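Local structure of DUF1896 domain-containing protein (Porphyromonas gingivalis, 2APL) at residues A[66-71]-A[117-122]; A[76-81]-A[110-115]; A[83-88]-A[129-134]. The protein is of unknown function, but belongs to the DUF1896 family and folds as a largely alpha-helical single chain without beta strands. One frame throughout, in Å; residues are numbered along the deposited sequence.

In the fold
The three contacts show how a helical chain is tied together at different depths. Interaction 1 is a surface contact between two loops; interactions 2 and 3 share helix 74-85, and their centres lie only about 9 Å apart. Interaction 2 is buried, whereas interaction 3 lies at the surface, its centre about 21 Å from that of interaction 1. Packing bridges the gaps: L117 CD1 meets F112 CD1 at 4.0 Å, and F121 CE2 meets L130 CD2 at 3.5 Å. Between 110-115 and 129-134, K114 NZ forms a salt bridge with E133 OE2 at 2.6 Å, while Y115 OH probably hydrogen-bonds E133 OE1. No active site has been assigned.

Interaction 1 of 3, residues A[66-71]-A[117-122]; sequences LYQGLH and LTDDFE
Q68 begins the contact with D119 only loosely: its amide NE2 stays 4.2 Å from D119 OD2, with the two side chains crossing at about a right angle. It is the backbone that follows which takes up the carboxylate. Q68 and G69 form the two central positions of a type II turn from Y67 to L70, closed by the bond from L70 N to Y67 O, and G69 has the positive phi (72°) usual for the third residue of such a turn. G69 N then donates to D119 OD2 at 2.7 Å, using the syn lone pair of that oxygen. L70 N, engaged in closing the turn, passes near D119 OD1 without bonding to it. The next amide does bond: H71 N reaches OD1 of D119 at 3.0 Å, approaching from 44° above the carboxylate plane. One carboxylate thus accepts two amides, a different oxygen for each, which should restrict its rotation. The side chain of H71 also lies against it, with CB 3.3 Å from D119 OD1 and the imidazole plane turned obliquely to the carboxylate. H71 NE2 is 4.2 Å from D119 OD2, so a protonated ring would probably be favoured modestly. Finally, a water links H71 O to E122 OE1, donating to both. On the partner side, D119 belongs to a type I turn from T118 to F121, its CG beside the backbone N (chi1 -78°) carrying the carboxylate to the amides. Neighbouring helices hold the flanking residues: L66 and L70 pack against helices 3-23 and 31-51, with R37 hydrogen-bonding to the carbonyl oxygens of L66 and Q68, while F121 packs on helix 126-143. The carboxylate therefore joins the loop leaving helix 55-67 to the loop that leads into helix 126-143.

Interaction 2 of 3, residues A[76-81]-A[110-115]; sequences DTLVSV and SVFAKY
F112 meets T77 and L78 by apolar contact alone. Its ring comes to helix 74-85 edge first, and the larger share of the touching falls to L78: CG of L78 lies in the plane of the ring, 3.9 Å from F112 CZ. Both methyls of the leucine follow, L78 CD1 standing 4.0 Å from F112 CE2 and L78 CD2 at a like distance from the same atom, so that the branched end straddles the rim. The torsions bring this about on both sides. L78 has CG beside its backbone N (chi1 -70°), which swings the branched end nearer to the phenylalanine; F112 makes the equivalent choice, and its side chain covers about half of the 10.1 Å between T77 CA and F112 CA. The second apolar touch is lighter, the methyl CG2 of T77 resting 4.2 Å from F112 CE1, again at the edge.

The hydroxyl of T77 turns away from the ring: OG1 bonds to the carbonyl oxygen of S73, just ahead of helix 74-85, and the methyl is presented to F112. F112 O accepts from Y115 N, closing a type I turn from F112 to Y115.

Helix 94-103 contributes L103 to both L78 and F112, and L134 of helix 126-143 lies on T77; the arrangement is hydrophobic-core packing of an all-alpha fold.

Interaction 3 of 3, residues A[83-88]-A[129-134]; sequences EREFEQ and HLYTEL
R84 and E85, in the last turn of helix 74-85, face Y131 on helix 126-143 across a wide backbone separation: the nearest alpha carbons, E85 CA and T132 CA, are 10.0 Å apart. F86 is the first residue to leave helical geometry, so the contact falls just where the first helix stops, while the second runs on through 129-134.

The gap is spanned by Y131. With CG anti to the backbone N (chi1 -175°), its ring reaches across and delivers the phenol between the two neighbours. Y131 OH donates to E85 OE2 in a very short hydrogen bond of 2.5 Å, a length not to be pressed at 2.0 Å resolution. That oxygen lies at the edge of the ring, in its plane, whereas the carboxylate as a whole stands nearly perpendicular to it (86°). E85 bends at chi2 to bring its acid round to the hydroxyl. R84 crosses the tyrosine at about a right angle, its aliphatic part against the hydroxyl: CB and CD each come 3.1 Å from Y131 OH, close packing around the oxygen. Beyond them the guanidinium meets Y131 CE1 with its edge, NH1 of R84 lying 3.9 Å away.

V81 touches the same tyrosine, and the buried F86 packs on I138, V139 and I142 nearby; this surface contact joins the C-terminal end of helix 74-85 to helix 126-143, as helices pack in an all-alpha fold.

Interaction 1 of 3, residues A[66-71]-A[117-122]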
loop_
_atom_site.group_PDB
_atom_site.type_symbol
_atom_site.label_atom_id
_atom_site.label_comp_id
_atom_site.label_asym_id
_atom_site.label_seq_id
_atom_site.Cartn_x
_atom_site.Cartn_y
_atom_site.Cartn_z
ATOM N N LEU A 66 12.419 -3.782 -3.072
ATOM C CA LEU A 66 11.879 -2.556 -2.479
ATOM C C LEU A 66 10.375 -2.665 -2.140
ATOM O O LEU A 66 9.937 -2.282 -1.055
ATOM C CB LEU A 66 12.135 -1.413 -3.460
ATOM C CG LEU A 66 12.099 0.005 -2.912
ATOM C CD1 LEU A 66 13.340 0.182 -1.987
ATOM C CD2 LEU A 66 12.085 1.020 -4.089
ATOM N N TYR A 67 9.607 -3.215 -3.080
ATOM C CA TYR A 67 8.143 -3.253 -3.041
ATOM C C TYR A 67 7.530 -4.522 -2.488
ATOM O O TYR A 67 6.295 -4.610 -2.325
ATOM C CB TYR A 67 7.591 -3.001 -4.450
ATOM C CG TYR A 67 7.898 -1.615 -5.029
ATOM C CD1 TYR A 67 7.765 -0.453 -4.257
ATOM C CD2 TYR A 67 8.324 -1.474 -6.352
ATOM C CE1 TYR A 67 8.059 0.828 -4.795
ATOM C CE2 TYR A 67 8.624 -0.203 -6.894
ATOM C CZ TYR A 67 8.445 0.934 -6.116
ATOM O OH TYR A 67 8.710 2.170 -6.672
ATOM N N GLN A 68 8.388 -5.494 -2.197
ATOM C CA GLN A 68 7.988 -6.785 -1.674
ATOM C C GLN A 68 7.013 -6.673 -0.473
ATOM O O GLN A 68 7.319 -5.992 0.498
ATOM C CB GLN A 68 9.272 -7.517 -1.248
ATOM C CG GLN A 68 9.101 -8.387 -0.065
ATOM C CD GLN A 68 8.457 -9.599 -0.494
ATOM O OE1 GLN A 68 8.771 -10.081 -1.593
ATOM N NE2 GLN A 68 7.505 -10.124 0.315
ATOM N N GLY A 69 5.876 -7.375 -0.558
ATOM C CA GLY A 69 4.844 -7.400 0.521
ATOM C C GLY A 69 4.086 -6.088 0.621
ATOM O O GLY A 69 3.259 -5.921 1.496
ATOM N N LEU A 70 4.358 -5.140 -0.270
ATOM C CA LEU A 70 3.640 -3.880 -0.277
ATOM C C LEU A 70 2.745 -3.728 -1.517
ATOM O O LEU A 70 2.311 -2.646 -1.825
ATOM C CB LEU A 70 4.611 -2.701 -0.217
ATOM C CG LEU A 70 5.477 -2.583 1.049
ATOM C CD1 LEU A 70 6.505 -1.499 0.746
ATOM C CD2 LEU A 70 4.596 -2.243 2.307
ATOM N N HIS A 71 2.452 -4.824 -2.212
ATOM C CA HIS A 71 1.549 -4.759 -3.369
ATOM C C HIS A 71 0.088 -4.610 -3.046
ATOM O O HIS A 71 -0.640 -3.992 -3.843
ATOM C CB HIS A 71 1.776 -5.949 -4.304
ATOM C CG HIS A 71 3.150 -5.981 -4.901
ATOM N ND1 HIS A 71 3.369 -6.165 -6.248
ATOM C CD2 HIS A 71 4.372 -5.834 -4.337
ATOM C CE1 HIS A 71 4.672 -6.114 -6.490
ATOM N NE2 HIS A 71 5.303 -5.919 -5.345
ATOM N N LEU A 117 -3.564 -10.937 3.364
ATOM C CA LEU A 117 -3.349 -9.903 2.334
ATOM C C LEU A 117 -1.973 -9.949 1.650
ATOM O O LEU A 117 -1.173 -8.994 1.702
ATOM C CB LEU A 117 -3.687 -8.510 2.888
ATOM C CG LEU A 117 -5.053 -8.418 3.565
ATOM C CD1 LEU A 117 -5.240 -7.022 4.267
ATOM C CD2 LEU A 117 -6.241 -8.755 2.606
ATOM N N THR A 118 -1.707 -11.064 0.981
ATOM C CA THR A 118 -0.432 -11.251 0.255
ATOM C C THR A 118 -0.317 -10.358 -1.005
ATOM O O THR A 118 -1.294 -9.744 -1.449
ATOM C CB THR A 118 -0.302 -12.727 -0.146
ATOM O OG1 THR A 118 -1.430 -13.074 -0.951
ATOM C CG2 THR A 118 -0.301 -13.657 1.097
ATOM N N ASP A 119 0.867 -10.292 -1.607
ATOM C CA ASP A 119 1.055 -9.486 -2.826
ATOM C C ASP A 119 0.089 -9.829 -3.974
ATOM O O ASP A 119 -0.308 -8.965 -4.738
ATOM C CB ASP A 119 2.512 -9.554 -3.271
ATOM C CG ASP A 119 3.386 -8.662 -2.432
ATOM O OD1 ASP A 119 2.848 -7.727 -1.782
ATOM O OD2 ASP A 119 4.593 -8.865 -2.413
ATOM N N ASP A 120 -0.276 -11.093 -4.081
ATOM C CA ASP A 120 -1.146 -11.576 -5.139
ATOM C C ASP A 120 -2.608 -11.642 -4.716
ATOM O O ASP A 120 -3.424 -12.239 -5.431
ATOM C CB ASP A 120 -0.723 -12.999 -5.460
ATOM C CG ASP A 120 -0.092 -13.678 -4.250
ATOM O OD1 ASP A 120 -0.825 -14.435 -3.561
ATOM O OD2 ASP A 120 1.112 -13.359 -3.964
ATOM N N PHE A 121 -2.935 -11.039 -3.572
ATOM C CA PHE A 121 -4.303 -11.112 -3.015
ATOM C C PHE A 121 -5.373 -10.562 -3.943
ATOM O O PHE A 121 -6.440 -11.155 -4.097
ATOM C CB PHE A 121 -4.416 -10.448 -1.653
ATOM C CG PHE A 121 -5.796 -10.592 -1.048
ATOM C CD1 PHE A 121 -6.187 -11.801 -0.440
ATOM C CD2 PHE A 121 -6.713 -9.547 -1.129
ATOM C CE1 PHE A 121 -7.470 -11.955 0.111
ATOM C CE2 PHE A 121 -8.013 -9.691 -0.576
ATOM C CZ PHE A 121 -8.383 -10.912 0.031
ATOM N N GLU A 122 -5.087 -9.428 -4.572
ATOM C CA GLU A 122 -6.086 -8.803 -5.404
ATOM C C GLU A 122 -6.523 -9.631 -6.619
ATOM O O GLU A 122 -7.707 -9.572 -7.015
ATOM C CB GLU A 122 -5.696 -7.381 -5.782
ATOM C CG GLU A 122 -6.906 -6.592 -6.227
ATOM C CD GLU A 122 -6.582 -5.333 -6.973
ATOM O OE1 GLU A 122 -5.520 -4.731 -6.714
ATOM O OE2 GLU A 122 -7.413 -4.935 -7.809
HETATM O O HOH W 1 -3.159 -5.023 -5.436
#

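Interaction 2 of 3, residues A[76-81]-A[110-115]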
loop_
_atom_site.group_PDB
_atom_site.type_symbol
_atom_site.label_atom_id
_atom_site.label_comp_id
_atom_site.label_asym_id
_atom_site.label_seq_id
_atom_site.Cartn_x
_atom_site.Cartn_y
_atom_site.Cartn_z
ATOM N N ASP A 76 -5.712 1.873 -0.498
ATOM C CA ASP A 76 -6.199 1.868 -1.879
ATOM C C ASP A 76 -7.539 1.128 -2.028
ATOM O O ASP A 76 -8.400 1.541 -2.813
ATOM C CB ASP A 76 -5.157 1.223 -2.833
ATOM C CG ASP A 76 -3.939 2.141 -3.133
ATOM O OD1 ASP A 76 -3.908 3.318 -2.687
ATOM O OD2 ASP A 76 -2.989 1.662 -3.828
ATOM N N THR A 77 -7.695 0.008 -1.316
ATOM C CA THR A 77 -8.911 -0.803 -1.396
ATOM C C THR A 77 -10.147 0.004 -0.866
ATOM O O THR A 77 -11.232 0.025 -1.495
ATOM C CB THR A 77 -8.746 -2.122 -0.600
ATOM O OG1 THR A 77 -7.704 -2.881 -1.180
ATOM C CG2 THR A 77 -10.043 -3.000 -0.658
ATOM N N LEU A 78 -9.949 0.706 0.252
ATOM C CA LEU A 78 -11.030 1.542 0.825
ATOM C C LEU A 78 -11.384 2.690 -0.117
ATOM O O LEU A 78 -12.569 2.963 -0.339
ATOM C CB LEU A 78 -10.604 2.088 2.198
ATOM C CG LEU A 78 -10.543 1.004 3.272
ATOM C CD1 LEU A 78 -9.793 1.541 4.479
ATOM C CD2 LEU A 78 -11.952 0.533 3.680
ATOM N N VAL A 79 -10.359 3.328 -0.684
ATOM C CA VAL A 79 -10.572 4.456 -1.622
ATOM C C VAL A 79 -11.404 3.988 -2.815
ATOM O O VAL A 79 -12.352 4.636 -3.210
ATOM C CB VAL A 79 -9.217 5.092 -2.073
ATOM C CG1 VAL A 79 -9.390 5.952 -3.282
ATOM C CG2 VAL A 79 -8.615 5.907 -0.941
ATOM N N SER A 80 -11.037 2.840 -3.373
ATOM C CA SER A 80 -11.746 2.251 -4.515
ATOM C C SER A 80 -13.203 1.854 -4.185
ATOM O O SER A 80 -14.139 2.154 -4.949
ATOM C CB SER A 80 -10.951 1.039 -5.044
ATOM O OG SER A 80 -11.695 0.329 -6.029
ATOM N N VAL A 81 -13.396 1.186 -3.058
ATOM C CA VAL A 81 -14.741 0.868 -2.599
ATOM C C VAL A 81 -15.569 2.132 -2.522
ATOM O O VAL A 81 -16.694 2.168 -3.042
ATOM C CB VAL A 81 -14.788 0.097 -1.269
ATOM C CG1 VAL A 81 -16.247 0.088 -0.673
ATOM C CG2 VAL A 81 -14.343 -1.291 -1.484
ATOM N N SER A 110 -11.534 -5.337 11.500
ATOM C CA SER A 110 -11.982 -6.717 11.796
ATOM C C SER A 110 -12.337 -7.455 10.509
ATOM O O SER A 110 -12.238 -8.703 10.444
ATOM C CB SER A 110 -13.184 -6.730 12.751
ATOM O OG SER A 110 -14.402 -6.541 12.040
ATOM N N VAL A 111 -12.781 -6.696 9.493
ATOM C CA VAL A 111 -12.996 -7.288 8.178
ATOM C C VAL A 111 -11.654 -7.637 7.493
ATOM O O VAL A 111 -11.444 -8.810 7.086
ATOM C CB VAL A 111 -13.887 -6.358 7.258
ATOM C CG1 VAL A 111 -13.839 -6.832 5.806
ATOM C CG2 VAL A 111 -15.320 -6.277 7.780
ATOM N N PHE A 112 -10.732 -6.655 7.339
ATOM C CA PHE A 112 -9.453 -6.927 6.672
ATOM C C PHE A 112 -8.673 -8.102 7.372
ATOM O O PHE A 112 -7.962 -8.898 6.715
ATOM C CB PHE A 112 -8.562 -5.661 6.672
ATOM C CG PHE A 112 -8.879 -4.644 5.614
ATOM C CD1 PHE A 112 -8.632 -4.908 4.274
ATOM C CD2 PHE A 112 -9.308 -3.365 5.967
ATOM C CE1 PHE A 112 -8.823 -3.907 3.273
ATOM C CE2 PHE A 112 -9.511 -2.391 4.995
ATOM C CZ PHE A 112 -9.269 -2.666 3.641
ATOM N N ALA A 113 -8.814 -8.189 8.704
ATOM C CA ALA A 113 -8.033 -9.137 9.514
ATOM C C ALA A 113 -8.344 -10.618 9.245
ATOM O O ALA A 113 -7.541 -11.503 9.597
ATOM C CB ALA A 113 -8.195 -8.832 11.005
ATOM N N LYS A 114 -9.508 -10.871 8.634
ATOM C CA LYS A 114 -9.937 -12.217 8.282
ATOM C C LYS A 114 -9.212 -12.739 7.052
ATOM O O LYS A 114 -9.275 -13.913 6.782
ATOM C CB LYS A 114 -11.438 -12.270 8.026
ATOM C CG LYS A 114 -12.261 -12.046 9.293
ATOM C CD LYS A 114 -13.698 -12.531 9.154
ATOM C CE LYS A 114 -14.495 -11.695 8.161
ATOM N NZ LYS A 114 -15.923 -12.099 8.200
ATOM N N TYR A 115 -8.540 -11.855 6.310
ATOM C CA TYR A 115 -7.862 -12.239 5.050
ATOM C C TYR A 115 -6.351 -12.196 5.154
ATOM O O TYR A 115 -5.785 -11.451 5.950
ATOM C CB TYR A 115 -8.350 -11.336 3.906
ATOM C CG TYR A 115 -9.835 -11.402 3.698
ATOM C CD1 TYR A 115 -10.375 -12.326 2.796
ATOM C CD2 TYR A 115 -10.722 -10.562 4.412
ATOM C CE1 TYR A 115 -11.760 -12.424 2.586
ATOM C CE2 TYR A 115 -12.123 -10.659 4.221
ATOM C CZ TYR A 115 -12.624 -11.591 3.302
ATOM O OH TYR A 115 -13.980 -11.714 3.075
#

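Interaction 3 of 3, residues A[83-88]-A[129-134]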
loop_
_atom_site.group_PDB
_atom_site.type_symbol
_atom_site.label_atom_id
_atom_site.label_comp_id
_atom_site.label_asym_id
_atom_site.label_seq_id
_atom_site.Cartn_x
_atom_site.Cartn_y
_atom_site.Cartn_z
ATOM N N GLU A 83 -15.062 5.138 -3.970
ATOM C CA GLU A 83 -15.263 5.714 -5.299
ATOM C C GLU A 83 -16.228 4.911 -6.159
ATOM O O GLU A 83 -17.037 5.491 -6.893
ATOM C CB GLU A 83 -13.932 5.860 -6.041
ATOM C CG GLU A 83 -12.896 6.699 -5.305
ATOM C CD GLU A 83 -11.649 6.952 -6.099
ATOM O OE1 GLU A 83 -11.119 8.074 -5.960
ATOM O OE2 GLU A 83 -11.211 6.060 -6.866
ATOM N N ARG A 84 -16.163 3.581 -6.095
ATOM C CA ARG A 84 -16.988 2.753 -6.989
ATOM C C ARG A 84 -18.412 2.572 -6.502
ATOM O O ARG A 84 -19.346 2.482 -7.308
ATOM C CB ARG A 84 -16.354 1.381 -7.207
ATOM C CG ARG A 84 -15.166 1.340 -8.187
ATOM C CD ARG A 84 -14.581 -0.059 -8.134
ATOM N NE ARG A 84 -13.738 -0.394 -9.275
ATOM C CZ ARG A 84 -12.958 -1.476 -9.345
ATOM N NH1 ARG A 84 -12.914 -2.343 -8.323
ATOM N NH2 ARG A 84 -12.217 -1.692 -10.437
ATOM N N GLU A 85 -18.572 2.535 -5.183
ATOM C CA GLU A 85 -19.814 2.108 -4.583
ATOM C C GLU A 85 -20.556 3.234 -3.863
ATOM O O GLU A 85 -21.744 3.120 -3.608
ATOM C CB GLU A 85 -19.562 0.920 -3.618
ATOM C CG GLU A 85 -18.707 -0.231 -4.205
ATOM C CD GLU A 85 -19.282 -0.845 -5.483
ATOM O OE1 GLU A 85 -20.507 -0.956 -5.589
ATOM O OE2 GLU A 85 -18.508 -1.215 -6.394
ATOM N N PHE A 86 -19.861 4.300 -3.505
ATOM C CA PHE A 86 -20.480 5.348 -2.680
ATOM C C PHE A 86 -20.315 6.745 -3.306
ATOM O O PHE A 86 -20.346 7.768 -2.620
ATOM C CB PHE A 86 -19.915 5.290 -1.252
ATOM C CG PHE A 86 -20.230 3.992 -0.543
ATOM C CD1 PHE A 86 -21.477 3.803 0.049
ATOM C CD2 PHE A 86 -19.288 2.949 -0.511
ATOM C CE1 PHE A 86 -21.799 2.628 0.635
ATOM C CE2 PHE A 86 -19.617 1.734 0.090
ATOM C CZ PHE A 86 -20.857 1.589 0.687
ATOM N N GLU A 87 -20.183 6.765 -4.626
ATOM C CA GLU A 87 -19.893 7.980 -5.364
ATOM C C GLU A 87 -20.994 9.038 -5.176
ATOM O O GLU A 87 -20.697 10.217 -4.999
ATOM C CB GLU A 87 -19.665 7.627 -6.835
ATOM C CG GLU A 87 -18.827 8.590 -7.592
ATOM C CD GLU A 87 -19.638 9.576 -8.364
ATOM O OE1 GLU A 87 -20.690 9.178 -8.898
ATOM O OE2 GLU A 87 -19.211 10.744 -8.472
ATOM N N GLN A 88 -22.250 8.596 -5.181
ATOM C CA GLN A 88 -23.400 9.455 -4.911
ATOM C C GLN A 88 -23.483 10.016 -3.470
ATOM O O GLN A 88 -23.804 11.189 -3.275
ATOM C CB GLN A 88 -24.712 8.718 -5.276
ATOM C CG GLN A 88 -25.088 8.845 -6.765
ATOM C CD GLN A 88 -26.470 8.274 -7.113
ATOM O OE1 GLN A 88 -27.320 8.073 -6.246
ATOM N NE2 GLN A 88 -26.691 8.024 -8.391
ATOM N N HIS A 129 -14.691 -11.287 -2.206
ATOM C CA HIS A 129 -15.262 -11.445 -0.882
ATOM C C HIS A 129 -14.947 -10.277 0.052
ATOM O O HIS A 129 -15.844 -9.736 0.718
ATOM C CB HIS A 129 -14.826 -12.761 -0.238
ATOM C CG HIS A 129 -15.356 -13.980 -0.924
ATOM N ND1 HIS A 129 -14.533 -14.922 -1.502
ATOM C CD2 HIS A 129 -16.626 -14.433 -1.098
ATOM C CE1 HIS A 129 -15.268 -15.892 -2.025
ATOM N NE2 HIS A 129 -16.543 -15.619 -1.795
ATOM N N LEU A 130 -13.664 -9.932 0.128
ATOM C CA LEU A 130 -13.230 -8.757 0.859
ATOM C C LEU A 130 -13.998 -7.496 0.416
ATOM O O LEU A 130 -14.589 -6.808 1.238
ATOM C CB LEU A 130 -11.694 -8.548 0.694
ATOM C CG LEU A 130 -11.181 -7.280 1.363
ATOM C CD1 LEU A 130 -11.485 -7.261 2.883
ATOM C CD2 LEU A 130 -9.692 -7.101 1.066
ATOM N N TYR A 131 -13.987 -7.217 -0.884
ATOM C CA TYR A 131 -14.595 -6.005 -1.431
ATOM C C TYR A 131 -16.092 -5.859 -1.101
ATOM O O TYR A 131 -16.571 -4.746 -0.767
ATOM C CB TYR A 131 -14.395 -5.999 -2.937
ATOM C CG TYR A 131 -14.847 -4.754 -3.662
ATOM C CD1 TYR A 131 -13.931 -3.770 -4.028
ATOM C CD2 TYR A 131 -16.180 -4.586 -4.023
ATOM C CE1 TYR A 131 -14.341 -2.620 -4.723
ATOM C CE2 TYR A 131 -16.602 -3.461 -4.687
ATOM C CZ TYR A 131 -15.687 -2.489 -5.053
ATOM O OH TYR A 131 -16.124 -1.373 -5.732
ATOM N N THR A 132 -16.817 -6.977 -1.244
ATOM C CA THR A 132 -18.222 -7.025 -0.939
ATOM C C THR A 132 -18.390 -6.827 0.554
ATOM O O THR A 132 -19.298 -6.105 1.000
ATOM C CB THR A 132 -18.802 -8.383 -1.376
ATOM O OG1 THR A 132 -18.651 -8.492 -2.799
ATOM C CG2 THR A 132 -20.268 -8.548 -0.966
ATOM N N GLU A 133 -17.491 -7.427 1.342
ATOM C CA GLU A 133 -17.687 -7.354 2.787
ATOM C C GLU A 133 -17.454 -5.903 3.240
ATOM O O GLU A 133 -18.193 -5.384 4.089
ATOM C CB GLU A 133 -16.793 -8.369 3.500
ATOM C CG GLU A 133 -17.074 -8.551 4.927
ATOM C CD GLU A 133 -16.423 -9.801 5.525
ATOM O OE1 GLU A 133 -15.600 -10.501 4.859
ATOM O OE2 GLU A 133 -16.779 -10.102 6.690
ATOM N N LEU A 134 -16.409 -5.266 2.705
ATOM C CA LEU A 134 -16.134 -3.839 3.008
ATOM C C LEU A 134 -17.285 -2.891 2.603
ATOM O O LEU A 134 -17.653 -1.975 3.362
ATOM C CB LEU A 134 -14.823 -3.389 2.335
ATOM C CG LEU A 134 -13.520 -3.968 2.921
ATOM C CD1 LEU A 134 -12.345 -3.649 1.898
ATOM C CD2 LEU A 134 -13.203 -3.486 4.368
#